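Local coordinates for glucose-inhibited division protein A-related protein, probable oxidoreductase (Thermus thermophilus, PDB 2CUL) that binds flavin-adenine dinucleotide in a Rossmann-type fold and is probably an oxidoreductase related to the glucose-inhibited division protein A family, at residues T18-W21 / L22-G26; V67-F70 / H71-K75; Y213-M216 / S217-G220. One frame throughout, in Å; residues are numbered along the deposited sequence.

Contact 1: T18-W21 / L22-G26; sequences TAFW and LAQKG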
ATOM      1  N   THR A  18      -2.222   8.214  -0.454  1.00  7.60           N
ATOM      2  CA  THR A  18      -1.285   8.939   0.401  1.00  7.39           C
ATOM      3  C   THR A  18      -0.324   9.734  -0.486  1.00  8.26           C
ATOM      4  O   THR A  18      -0.083  10.924  -0.260  1.00  9.05           O
ATOM      5  CB  THR A  18      -0.450   7.977   1.285  1.00  6.47           C
ATOM      6  OG1 THR A  18      -1.325   7.164   2.074  1.00  8.76           O
ATOM      7  CG2 THR A  18       0.468   8.761   2.211  1.00  6.40           C
ATOM      8  N   ALA A  19       0.217   9.068  -1.502  1.00  8.83           N
ATOM      9  CA  ALA A  19       1.153   9.703  -2.426  1.00  8.52           C
ATOM     10  C   ALA A  19       0.503  10.885  -3.129  1.00 10.13           C
ATOM     11  O   ALA A  19       1.122  11.937  -3.307  1.00 10.30           O
ATOM     12  CB  ALA A  19       1.633   8.690  -3.459  1.00  8.54           C
ATOM     13  N   PHE A  20      -0.751  10.705  -3.526  1.00 10.30           N
ATOM     14  CA  PHE A  20      -1.491  11.743  -4.228  1.00 11.73           C
ATOM     15  C   PHE A  20      -1.574  13.058  -3.460  1.00 10.11           C
ATOM     16  O   PHE A  20      -1.200  14.106  -3.982  1.00 12.57           O
ATOM     17  CB  PHE A  20      -2.906  11.256  -4.547  1.00 14.03           C
ATOM     18  CG  PHE A  20      -3.760  12.284  -5.232  1.00 17.71           C
ATOM     19  CD1 PHE A  20      -3.610  12.540  -6.589  1.00 21.96           C
ATOM     20  CD2 PHE A  20      -4.699  13.015  -4.511  1.00 17.92           C
ATOM     21  CE1 PHE A  20      -4.385  13.513  -7.223  1.00 22.06           C
ATOM     22  CE2 PHE A  20      -5.478  13.991  -5.133  1.00 23.78           C
ATOM     23  CZ  PHE A  20      -5.319  14.239  -6.493  1.00 22.08           C
ATOM     24  N   TRP A  21      -2.065  13.008  -2.225  1.00  9.92           N
ATOM     25  CA  TRP A  21      -2.198  14.223  -1.432  1.00 11.83           C
ATOM     26  C   TRP A  21      -0.869  14.830  -1.009  1.00 13.23           C
ATOM     27  O   TRP A  21      -0.750  16.050  -0.904  1.00 16.07           O
ATOM     28  CB  TRP A  21      -3.078  13.967  -0.206  1.00 12.89           C
ATOM     29  CG  TRP A  21      -4.495  13.686  -0.585  1.00 19.58           C
ATOM     30  CD1 TRP A  21      -5.074  12.458  -0.742  1.00 19.10           C
ATOM     31  CD2 TRP A  21      -5.493  14.650  -0.939  1.00 19.72           C
ATOM     32  NE1 TRP A  21      -6.370  12.599  -1.173  1.00 18.78           N
ATOM     33  CE2 TRP A  21      -6.654  13.933  -1.303  1.00 19.18           C
ATOM     34  CE3 TRP A  21      -5.520  16.050  -0.986  1.00 22.92           C
ATOM     35  CZ2 TRP A  21      -7.832  14.570  -1.711  1.00 23.62           C
ATOM     36  CZ3 TRP A  21      -6.695  16.685  -1.393  1.00 26.79           C
ATOM     37  CH2 TRP A  21      -7.833  15.943  -1.749  1.00 28.31           C
ATOM     38  N   LEU A  22       0.132  13.991  -0.767  1.00 10.37           N
ATOM     39  CA  LEU A  22       1.437  14.507  -0.383  1.00 11.13           C
ATOM     40  C   LEU A  22       2.020  15.268  -1.564  1.00 11.18           C
ATOM     41  O   LEU A  22       2.543  16.373  -1.408  1.00 12.73           O
ATOM     42  CB  LEU A  22       2.383  13.368   0.009  1.00  9.70           C
ATOM     43  CG  LEU A  22       2.121  12.698   1.361  1.00  8.57           C
ATOM     44  CD1 LEU A  22       3.065  11.520   1.538  1.00 10.58           C
ATOM     45  CD2 LEU A  22       2.316  13.714   2.486  1.00 10.27           C
ATOM     46  N   ALA A  23       1.912  14.675  -2.749  1.00  9.63           N
ATOM     47  CA  ALA A  23       2.443  15.291  -3.959  1.00 14.17           C
ATOM     48  C   ALA A  23       1.741  16.605  -4.288  1.00 15.84           C
ATOM     49  O   ALA A  23       2.368  17.539  -4.793  1.00 17.50           O
ATOM     50  CB  ALA A  23       2.329  14.320  -5.125  1.00 13.39           C
ATOM     51  N   GLN A  24       0.444  16.677  -4.001  1.00 18.05           N
ATOM     52  CA  GLN A  24      -0.328  17.889  -4.255  1.00 21.43           C
ATOM     53  C   GLN A  24       0.259  19.047  -3.456  1.00 20.79           C
ATOM     54  O   GLN A  24       0.157  20.208  -3.860  1.00 21.19           O
ATOM     55  CB  GLN A  24      -1.792  17.689  -3.849  1.00 24.40           C
ATOM     56  CG  GLN A  24      -2.563  16.707  -4.711  1.00 31.96           C
ATOM     57  CD  GLN A  24      -2.723  17.187  -6.138  1.00 36.72           C
ATOM     58  OE1 GLN A  24      -3.285  18.253  -6.387  1.00 42.81           O
ATOM     59  NE2 GLN A  24      -2.228  16.401  -7.085  1.00 43.35           N
ATOM     60  N   LYS A  25       0.877  18.722  -2.323  1.00 16.26           N
ATOM     61  CA  LYS A  25       1.481  19.720  -1.447  1.00 19.59           C
ATOM     62  C   LYS A  25       2.980  19.914  -1.667  1.00 19.63           C
ATOM     63  O   LYS A  25       3.645  20.599  -0.889  1.00 20.69           O
ATOM     64  CB  LYS A  25       1.215  19.360   0.017  1.00 23.55           C
ATOM     65  CG  LYS A  25      -0.251  19.458   0.415  1.00 31.61           C
ATOM     66  CD  LYS A  25      -0.751  20.895   0.321  1.00 34.21           C
ATOM     67  CE  LYS A  25      -2.238  20.996   0.631  1.00 38.46           C
ATOM     68  NZ  LYS A  25      -3.076  20.278  -0.373  1.00 38.43           N
ATOM     69  N   GLY A  26       3.509  19.300  -2.720  1.00 14.70           N
ATOM     70  CA  GLY A  26       4.918  19.451  -3.040  1.00 15.78           C
ATOM     71  C   GLY A  26       5.903  18.553  -2.321  1.00 15.34           C
ATOM     72  O   GLY A  26       7.116  18.713  -2.475  1.00 17.64           O
TER
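One face of the Phe20 ring carries the side chain of Gln24, one helical turn on, while CD1 of Trp21 sits in the ring plane at its edge. The contact over the face is a CH-pi interaction: CG of Gln24 stands 4.1 Å from the Phe20 ring centroid, 16° off the ring normal. Both residues lie near the end of helix 13-24, the helix of the beta-alpha-beta unit that runs from strand 6-9 to strand 29-33, as in a Rossmann fold. Beyond CG the Gln24 chain bends (chi2 -65°), which lays the amide over the ring with the planes 18° apart and brings NE2 to 3.6 Å from CE1 of Phe20. The Trp21 indole has CD2 of Phe20 over one face, and Lys221 of helix 213-230 makes a cation-pi contact with it.

On another side of the helix Thr18 and Leu22 run side by side, CG2 of Thr18 3.8 Å from CD1 of Leu22, against Ile8, Val6 and Leu223. Thr18 OG1 lies within hydrogen-bonding distance of two carbonyls, Ser14 O and Gly220 O, which must share its single proton. Leu22 N and Ala23 N bond fairly straight to Thr18 O and Ala19 O, Gln24 N to Phe20 O is more bent, and Lys25 N to Trp21 O is weak. There a Schellman motif ends the helix, with Gly26 at positive phi and Gly26 N 2.9 Å from Ala23 O.

Contact 2: V67-F70 / H71-K75; sequences VWAF and HARAK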
ATOM      1  N   VAL A  67     -12.252  -3.225 -14.531  1.00  7.90           N
ATOM      2  CA  VAL A  67     -11.286  -2.988 -13.466  1.00  7.13           C
ATOM      3  C   VAL A  67      -9.868  -2.709 -13.966  1.00  9.24           C
ATOM      4  O   VAL A  67      -9.153  -1.908 -13.366  1.00  9.12           O
ATOM      5  CB  VAL A  67     -11.266  -4.154 -12.451  1.00 10.05           C
ATOM      6  CG1 VAL A  67     -12.625  -4.256 -11.773  1.00 11.40           C
ATOM      7  CG2 VAL A  67     -10.908  -5.458 -13.143  1.00 13.56           C
ATOM      8  N   TRP A  68      -9.453  -3.338 -15.064  1.00  9.34           N
ATOM      9  CA  TRP A  68      -8.108  -3.072 -15.571  1.00 10.13           C
ATOM     10  C   TRP A  68      -8.007  -1.627 -16.045  1.00 12.07           C
ATOM     11  O   TRP A  68      -6.980  -0.980 -15.864  1.00 11.09           O
ATOM     12  CB  TRP A  68      -7.734  -4.011 -16.725  1.00 14.36           C
ATOM     13  CG  TRP A  68      -6.330  -3.749 -17.266  1.00 15.32           C
ATOM     14  CD1 TRP A  68      -5.941  -2.732 -18.098  1.00 15.35           C
ATOM     15  CD2 TRP A  68      -5.145  -4.491 -16.966  1.00 18.03           C
ATOM     16  NE1 TRP A  68      -4.588  -2.797 -18.331  1.00 15.61           N
ATOM     17  CE2 TRP A  68      -4.075  -3.868 -17.649  1.00 18.18           C
ATOM     18  CE3 TRP A  68      -4.883  -5.624 -16.185  1.00 11.70           C
ATOM     19  CZ2 TRP A  68      -2.761  -4.342 -17.573  1.00 15.42           C
ATOM     20  CZ3 TRP A  68      -3.580  -6.095 -16.110  1.00 21.68           C
ATOM     21  CH2 TRP A  68      -2.533  -5.453 -16.802  1.00 21.12           C
ATOM     22  N   ALA A  69      -9.077  -1.124 -16.653  1.00  9.42           N
ATOM     23  CA  ALA A  69      -9.096   0.251 -17.138  1.00  9.48           C
ATOM     24  C   ALA A  69      -9.009   1.223 -15.965  1.00  8.02           C
ATOM     25  O   ALA A  69      -8.381   2.279 -16.069  1.00  8.40           O
ATOM     26  CB  ALA A  69     -10.364   0.506 -17.949  1.00  9.31           C
ATOM     27  N   PHE A  70      -9.644   0.871 -14.847  1.00  8.00           N
ATOM     28  CA  PHE A  70      -9.592   1.719 -13.661  1.00  7.80           C
ATOM     29  C   PHE A  70      -8.127   1.796 -13.233  1.00  4.99           C
ATOM     30  O   PHE A  70      -7.607   2.870 -12.935  1.00  7.22           O
ATOM     31  CB  PHE A  70     -10.434   1.120 -12.528  1.00  7.77           C
ATOM     32  CG  PHE A  70     -10.415   1.936 -11.263  1.00  8.37           C
ATOM     33  CD1 PHE A  70     -11.367   2.924 -11.043  1.00  8.30           C
ATOM     34  CD2 PHE A  70      -9.429   1.729 -10.302  1.00  9.05           C
ATOM     35  CE1 PHE A  70     -11.340   3.700  -9.883  1.00 10.66           C
ATOM     36  CE2 PHE A  70      -9.391   2.498  -9.137  1.00 10.44           C
ATOM     37  CZ  PHE A  70     -10.347   3.485  -8.929  1.00 10.12           C
ATOM     38  N   HIS A  71      -7.466   0.643 -13.209  1.00  8.27           N
ATOM     39  CA  HIS A  71      -6.055   0.586 -12.850  1.00  7.19           C
ATOM     40  C   HIS A  71      -5.235   1.504 -13.758  1.00  7.33           C
ATOM     41  O   HIS A  71      -4.407   2.278 -13.286  1.00  7.16           O
ATOM     42  CB  HIS A  71      -5.529  -0.853 -12.971  1.00  8.79           C
ATOM     43  CG  HIS A  71      -4.137  -0.942 -13.520  1.00 10.96           C
ATOM     44  ND1 HIS A  71      -3.871  -1.313 -14.821  1.00 12.56           N
ATOM     45  CD2 HIS A  71      -2.937  -0.662 -12.958  1.00  4.94           C
ATOM     46  CE1 HIS A  71      -2.569  -1.256 -15.036  1.00  6.78           C
ATOM     47  NE2 HIS A  71      -1.980  -0.864 -13.921  1.00 14.39           N
ATOM     48  N   ALA A  72      -5.476   1.422 -15.064  1.00  8.72           N
ATOM     49  CA  ALA A  72      -4.720   2.234 -16.009  1.00  8.41           C
ATOM     50  C   ALA A  72      -4.956   3.729 -15.840  1.00  7.66           C
ATOM     51  O   ALA A  72      -4.015   4.518 -15.919  1.00  9.49           O
ATOM     52  CB  ALA A  72      -5.037   1.810 -17.447  1.00  7.78           C
ATOM     53  N   ARG A  73      -6.207   4.125 -15.621  1.00  8.47           N
ATOM     54  CA  ARG A  73      -6.512   5.540 -15.441  1.00  6.82           C
ATOM     55  C   ARG A  73      -5.883   6.077 -14.158  1.00  6.96           C
ATOM     56  O   ARG A  73      -5.349   7.187 -14.134  1.00  7.89           O
ATOM     57  CB  ARG A  73      -8.031   5.769 -15.415  1.00  6.67           C
ATOM     58  CG  ARG A  73      -8.719   5.578 -16.766  1.00  9.18           C
ATOM     59  CD  ARG A  73     -10.123   6.169 -16.741  1.00 11.86           C
ATOM     60  NE  ARG A  73     -10.899   5.615 -15.636  1.00 10.44           N
ATOM     61  CZ  ARG A  73     -11.497   4.428 -15.659  1.00  8.76           C
ATOM     62  NH1 ARG A  73     -11.427   3.663 -16.740  1.00  9.38           N
ATOM     63  NH2 ARG A  73     -12.137   3.991 -14.583  1.00 10.30           N
ATOM     64  N   ALA A  74      -5.939   5.284 -13.093  1.00  7.22           N
ATOM     65  CA  ALA A  74      -5.363   5.694 -11.816  1.00  6.97           C
ATOM     66  C   ALA A  74      -3.851   5.830 -11.951  1.00  8.07           C
ATOM     67  O   ALA A  74      -3.254   6.798 -11.472  1.00  8.19           O
ATOM     68  CB  ALA A  74      -5.709   4.671 -10.735  1.00  8.51           C
ATOM     69  N   LYS A  75      -3.234   4.851 -12.599  1.00  9.95           N
ATOM     70  CA  LYS A  75      -1.787   4.867 -12.802  1.00  9.30           C
ATOM     71  C   LYS A  75      -1.373   6.134 -13.549  1.00  9.62           C
ATOM     72  O   LYS A  75      -0.422   6.812 -13.160  1.00  9.72           O
ATOM     73  CB  LYS A  75      -1.361   3.626 -13.591  1.00  7.29           C
ATOM     74  CG  LYS A  75       0.136   3.527 -13.890  1.00  8.51           C
ATOM     75  CD  LYS A  75       0.455   2.147 -14.452  1.00  8.93           C
ATOM     76  CE  LYS A  75       1.893   2.032 -14.935  1.00  9.25           C
ATOM     77  NZ  LYS A  75       2.120   2.814 -16.185  1.00 10.45           N
TER
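Val67 meets the following turn through its backbone: His71 N bonds to Val67 O at 3.1 Å. With Trp68 the side chains join in. Its CG lies anti to the backbone N, and this sends the indole alongside His71, whose ring turns an edge to the indole face in a T-shaped pair. The centroids of the five-membered indole ring and the imidazole are 4.9 Å apart, the planes at 72°. ND1 of His71 is the atom over the indole, 3.8 Å from CE2 of Trp68. That same ND1 makes a weak hydrogen bond to Trp68 O, bent to 134°, so this carbonyl receives both ND1 and the amide of Ala72. The other imidazole nitrogen, NE2, bonds to Leu36 O, and this is the firmer hold on the ring; the ND1 contact adds a weak one.

All of this lies in the first two and a half turns of helix 67-79, which packs against the short helix 55-59 and leads into strand 84-97 of the Rossmann-type sheet. Next, Ala69 places its CB 3.5 Å from NH1 of Arg73, and Ala69 O stands over one face of the guanidinium, near its rim. Phe70 meets the same group differently: its ring plane is at 87° to the guanidinium, with NH2 of Arg73 3.8 Å from CD1 of Phe70. NE of Arg73 reaches across to Ala59 O on helix 55-59. An alanine in place of Arg73 is likely to leave that carbonyl without its donor and open a gap beside Ala69 and Phe70. The Phe70 ring packs on Leu56 and Pro42, and Phe70 O accepts Ala74 N at 2.9 Å.

Contact 3: Y213-M216 / S217-G220; sequences YARM and SEEG. With FAD (flavin-adenine dinucleotide), chain B.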
ATOM      1  N   TYR A 213     -12.745   0.272  -0.461  1.00  8.62           N
ATOM      2  CA  TYR A 213     -11.984   1.250  -1.240  1.00  8.68           C
ATOM      3  C   TYR A 213     -12.006   2.653  -0.650  1.00  6.44           C
ATOM      4  O   TYR A 213     -10.960   3.274  -0.485  1.00  7.97           O
ATOM      5  CB  TYR A 213     -12.486   1.320  -2.688  1.00  7.17           C
ATOM      6  CG  TYR A 213     -12.431   0.018  -3.460  1.00  8.23           C
ATOM      7  CD1 TYR A 213     -11.304  -0.807  -3.418  1.00  9.42           C
ATOM      8  CD2 TYR A 213     -13.507  -0.378  -4.255  1.00 10.08           C
ATOM      9  CE1 TYR A 213     -11.257  -1.999  -4.152  1.00  8.36           C
ATOM     10  CE2 TYR A 213     -13.471  -1.555  -4.989  1.00  8.08           C
ATOM     11  CZ  TYR A 213     -12.350  -2.363  -4.934  1.00  7.82           C
ATOM     12  OH  TYR A 213     -12.350  -3.542  -5.641  1.00 10.66           O
ATOM     13  N   ALA A 214     -13.195   3.159  -0.340  1.00  8.88           N
ATOM     14  CA  ALA A 214     -13.315   4.504   0.214  1.00  8.26           C
ATOM     15  C   ALA A 214     -12.574   4.653   1.536  1.00  8.50           C
ATOM     16  O   ALA A 214     -11.969   5.690   1.799  1.00  8.54           O
ATOM     17  CB  ALA A 214     -14.790   4.869   0.392  1.00  8.24           C
ATOM     18  N   ARG A 215     -12.623   3.614   2.366  1.00  7.88           N
ATOM     19  CA  ARG A 215     -11.947   3.633   3.658  1.00  7.90           C
ATOM     20  C   ARG A 215     -10.438   3.683   3.434  1.00  8.60           C
ATOM     21  O   ARG A 215      -9.719   4.412   4.119  1.00  8.71           O
ATOM     22  CB  ARG A 215     -12.315   2.382   4.456  1.00 11.46           C
ATOM     23  CG  ARG A 215     -11.747   2.344   5.862  1.00 20.13           C
ATOM     24  CD  ARG A 215     -12.539   3.232   6.807  1.00 28.20           C
ATOM     25  NE  ARG A 215     -12.034   3.145   8.174  1.00 34.73           N
ATOM     26  CZ  ARG A 215     -12.684   3.596   9.241  1.00 39.48           C
ATOM     27  NH1 ARG A 215     -13.873   4.168   9.105  1.00 41.84           N
ATOM     28  NH2 ARG A 215     -12.146   3.473  10.447  1.00 44.31           N
ATOM     29  N   MET A 216      -9.960   2.898   2.472  1.00  7.33           N
ATOM     30  CA  MET A 216      -8.535   2.873   2.151  1.00  5.92           C
ATOM     31  C   MET A 216      -8.109   4.267   1.714  1.00  7.97           C
ATOM     32  O   MET A 216      -7.069   4.775   2.135  1.00  8.36           O
ATOM     33  CB  MET A 216      -8.259   1.881   1.020  1.00  7.31           C
ATOM     34  CG  MET A 216      -8.569   0.432   1.362  1.00  5.41           C
ATOM     35  SD  MET A 216      -7.570  -0.211   2.734  1.00  9.10           S
ATOM     36  CE  MET A 216      -8.784  -0.164   4.068  1.00  9.30           C
ATOM     37  N   SER A 217      -8.926   4.881   0.866  1.00  8.41           N
ATOM     38  CA  SER A 217      -8.655   6.222   0.364  1.00  5.94           C
ATOM     39  C   SER A 217      -8.669   7.254   1.491  1.00  9.64           C
ATOM     40  O   SER A 217      -7.775   8.095   1.577  1.00  9.98           O
ATOM     41  CB  SER A 217      -9.690   6.595  -0.703  1.00 10.16           C
ATOM     42  OG  SER A 217      -9.528   7.939  -1.121  1.00  7.83           O
ATOM     43  N   GLU A 218      -9.685   7.196   2.351  1.00  8.14           N
ATOM     44  CA  GLU A 218      -9.779   8.133   3.467  1.00  8.25           C
ATOM     45  C   GLU A 218      -8.576   7.978   4.388  1.00  9.39           C
ATOM     46  O   GLU A 218      -8.034   8.965   4.890  1.00 10.36           O
ATOM     47  CB  GLU A 218     -11.074   7.898   4.250  1.00 10.16           C
ATOM     48  CG  GLU A 218     -12.312   8.067   3.396  1.00 14.57           C
ATOM     49  CD  GLU A 218     -13.580   7.623   4.097  1.00 19.06           C
ATOM     50  OE1 GLU A 218     -13.510   6.694   4.932  1.00 15.47           O
ATOM     51  OE2 GLU A 218     -14.650   8.193   3.796  1.00 24.27           O
ATOM     52  N   GLU A 219      -8.148   6.740   4.605  1.00  9.42           N
ATOM     53  CA  GLU A 219      -7.000   6.500   5.466  1.00 10.35           C
ATOM     54  C   GLU A 219      -5.718   7.049   4.856  1.00  9.92           C
ATOM     55  O   GLU A 219      -4.884   7.610   5.562  1.00  8.55           O
ATOM     56  CB  GLU A 219      -6.867   5.007   5.767  1.00  8.02           C
ATOM     57  CG  GLU A 219      -7.867   4.541   6.811  1.00  9.03           C
ATOM     58  CD  GLU A 219      -7.593   5.165   8.169  1.00  9.79           C
ATOM     59  OE1 GLU A 219      -6.701   4.664   8.881  1.00 12.09           O
ATOM     60  OE2 GLU A 219      -8.254   6.168   8.517  1.00 12.02           O
ATOM     61  N   GLY A 220      -5.565   6.892   3.543  1.00  8.72           N
ATOM     62  CA  GLY A 220      -4.382   7.405   2.874  1.00  8.76           C
ATOM     63  C   GLY A 220      -4.315   8.919   2.965  1.00  8.63           C
ATOM     64  O   GLY A 220      -3.243   9.492   3.172  1.00 10.00           O
TER
HETATM   65  PA  FAD B 301      -3.843  -2.834  -2.280  1.00  7.35           P
HETATM   66  O1A FAD B 301      -3.952  -4.294  -2.431  1.00  7.04           O
HETATM   67  O2A FAD B 301      -4.773  -1.947  -3.026  1.00  9.30           O
HETATM   68  O5B FAD B 301      -2.362  -2.374  -2.652  1.00  7.46           O
HETATM   69  C5B FAD B 301      -1.237  -3.048  -2.084  1.00  6.88           C
HETATM   70  C4B FAD B 301      -0.072  -2.782  -3.029  1.00  6.31           C
HETATM   71  O4B FAD B 301       1.122  -3.141  -2.331  1.00  6.30           O
HETATM   72  C3B FAD B 301      -0.092  -3.625  -4.320  1.00  8.52           C
HETATM   73  O3B FAD B 301       0.099  -2.833  -5.473  1.00 11.66           O
HETATM   74  C2B FAD B 301       1.004  -4.623  -4.090  1.00  9.58           C
HETATM   75  O2B FAD B 301       1.565  -5.201  -5.246  1.00 10.34           O
HETATM   76  C1B FAD B 301       1.979  -3.809  -3.245  1.00  9.36           C
HETATM   77  N9A FAD B 301       2.931  -4.596  -2.465  1.00  8.53           N
HETATM   78  C8A FAD B 301       2.641  -5.540  -1.508  1.00  7.89           C
HETATM   79  N7A FAD B 301       3.736  -6.075  -0.980  1.00  8.94           N
HETATM   80  C5A FAD B 301       4.778  -5.441  -1.628  1.00  7.81           C
HETATM   81  C6A FAD B 301       6.183  -5.571  -1.512  1.00  7.36           C
HETATM   82  N6A FAD B 301       6.778  -6.402  -0.675  1.00  8.21           N
HETATM   83  N1A FAD B 301       6.965  -4.770  -2.329  1.00  8.14           N
HETATM   84  C2A FAD B 301       6.372  -3.894  -3.210  1.00  8.34           C
HETATM   85  N3A FAD B 301       5.032  -3.727  -3.366  1.00  6.27           N
HETATM   86  C4A FAD B 301       4.283  -4.523  -2.555  1.00  7.51           C
HETATM   87  N1  FAD B 301     -12.968  -3.515  -1.047  1.00  8.31           N
HETATM   88  C2  FAD B 301     -13.957  -2.983  -1.842  1.00 10.43           C
HETATM   89  O2  FAD B 301     -14.336  -1.847  -1.692  1.00 11.25           O
HETATM   90  N3  FAD B 301     -14.521  -3.792  -2.841  1.00 10.27           N
HETATM   91  C4  FAD B 301     -14.153  -5.098  -3.083  1.00 12.94           C
HETATM   92  O4  FAD B 301     -14.698  -5.761  -3.992  1.00 14.37           O
HETATM   93  C4X FAD B 301     -13.142  -5.644  -2.265  1.00 11.20           C
HETATM   94  N5  FAD B 301     -12.725  -6.956  -2.443  1.00  8.90           N
HETATM   95  C5X FAD B 301     -11.735  -7.497  -1.644  1.00  7.34           C
HETATM   96  C6  FAD B 301     -11.334  -8.817  -1.843  1.00  9.40           C
HETATM   97  C7  FAD B 301     -10.327  -9.421  -1.066  1.00 11.64           C
HETATM   98  C7M FAD B 301      -9.939 -10.852  -1.340  1.00 12.23           C
HETATM   99  C8  FAD B 301      -9.700  -8.633  -0.035  1.00 10.49           C
HETATM  100  C8M FAD B 301      -8.609  -9.198   0.835  1.00 11.13           C
HETATM  101  C9  FAD B 301     -10.100  -7.293   0.185  1.00 10.57           C
HETATM  102  C9A FAD B 301     -11.117  -6.694  -0.605  1.00  9.12           C
HETATM  103  N10 FAD B 301     -11.554  -5.334  -0.419  1.00  7.30           N
HETATM  104  C10 FAD B 301     -12.566  -4.812  -1.246  1.00 10.25           C
HETATM  105  C1' FAD B 301     -10.966  -4.442   0.659  1.00  8.29           C
HETATM  106  C2' FAD B 301      -9.992  -3.314   0.250  1.00  8.60           C
HETATM  107  O2' FAD B 301     -10.718  -2.251  -0.307  1.00  8.92           O
HETATM  108  C3' FAD B 301      -8.924  -3.782  -0.759  1.00  9.38           C
HETATM  109  O3' FAD B 301      -8.152  -4.859  -0.232  1.00  9.50           O
HETATM  110  C4' FAD B 301      -7.923  -2.671  -1.135  1.00  9.60           C
HETATM  111  O4' FAD B 301      -7.153  -3.045  -2.275  1.00  8.11           O
HETATM  112  C5' FAD B 301      -7.010  -2.391   0.075  1.00  8.71           C
HETATM  113  O5' FAD B 301      -6.104  -1.323  -0.245  1.00  7.20           O
HETATM  114  P   FAD B 301      -4.565  -1.365   0.132  1.00  7.81           P
HETATM  115  O1P FAD B 301      -4.038  -0.070  -0.329  1.00  7.40           O
HETATM  116  O2P FAD B 301      -4.378  -1.683   1.589  1.00  8.29           O
HETATM  117  O3P FAD B 301      -3.958  -2.559  -0.695  1.00  6.38           O
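Tyr213 bonds through its backbone to Ser217, Ser217 N lying 2.9 Å from Tyr213 O, while its side chain follows the flavin of FAD from CB to OH. CB of Tyr213 is 3.8 Å from the flavin carbonyl oxygen O2. That oxygen lies over one face of the ring, toward the rim, 3.2 Å from CG of Tyr213. CD2 stays close to O2, CD1 turns to the ribityl hydroxyl O2' of FAD, and CE1 comes nearest to the flavin C2. Further out, CE2 and CZ of Tyr213 both come to 3.3 Å of the flavin N3, and OH ends beside C4. The ring thus overlies the pyrimidine end of the isoalloxazine. OH bonds to Leu44 O and Phe43 N, which would hold the ring against turning, and the ring also stacks with Phe13. The backbone also binds this end of the cofactor: Tyr213 N donates to FAD O2 at 2.9 Å and 161°, so O2 meets both the first amide of helix 213-230 and the aromatic face.

Met216 faces the linker of the same FAD. Two bends (chi2 -62°, chi3 103°) curl its chain so that CG of Met216 is 3.4 Å from O5' and SD 3.5 Å from C5'. Arg215 and Glu218 cross at about a right angle without a salt bridge, NH1 of Arg215 standing 4.9 Å from OE1 of Glu218. Glu219 instead pairs with Arg209 and Arg222. Within the fold, Ser217 OG bonds to Glu17 of helix 13-24, and Tyr213 and Ser217 both lie on Leu56 of helix 55-59.

All three contacts are turns of helices around the FAD-binding core, met in the order 1, 2, 3 along the chain. Contacts 1 and 3 touch directly, through a probable hydrogen bond of 3.2 Å between Thr18 OG1 and Gly220 O, although their centres are 15 Å apart. Contact 2 stands off from both: its nearest atoms are about 8 Å from contact 1 and about 6 Å from contact 3. Helix 55-59 bridges the latter gap, since Leu56 touches both Phe70 and Tyr213. Only contact 3 meets the cofactor; the side chains of Thr18 and Val67 are each about 8 Å from FAD.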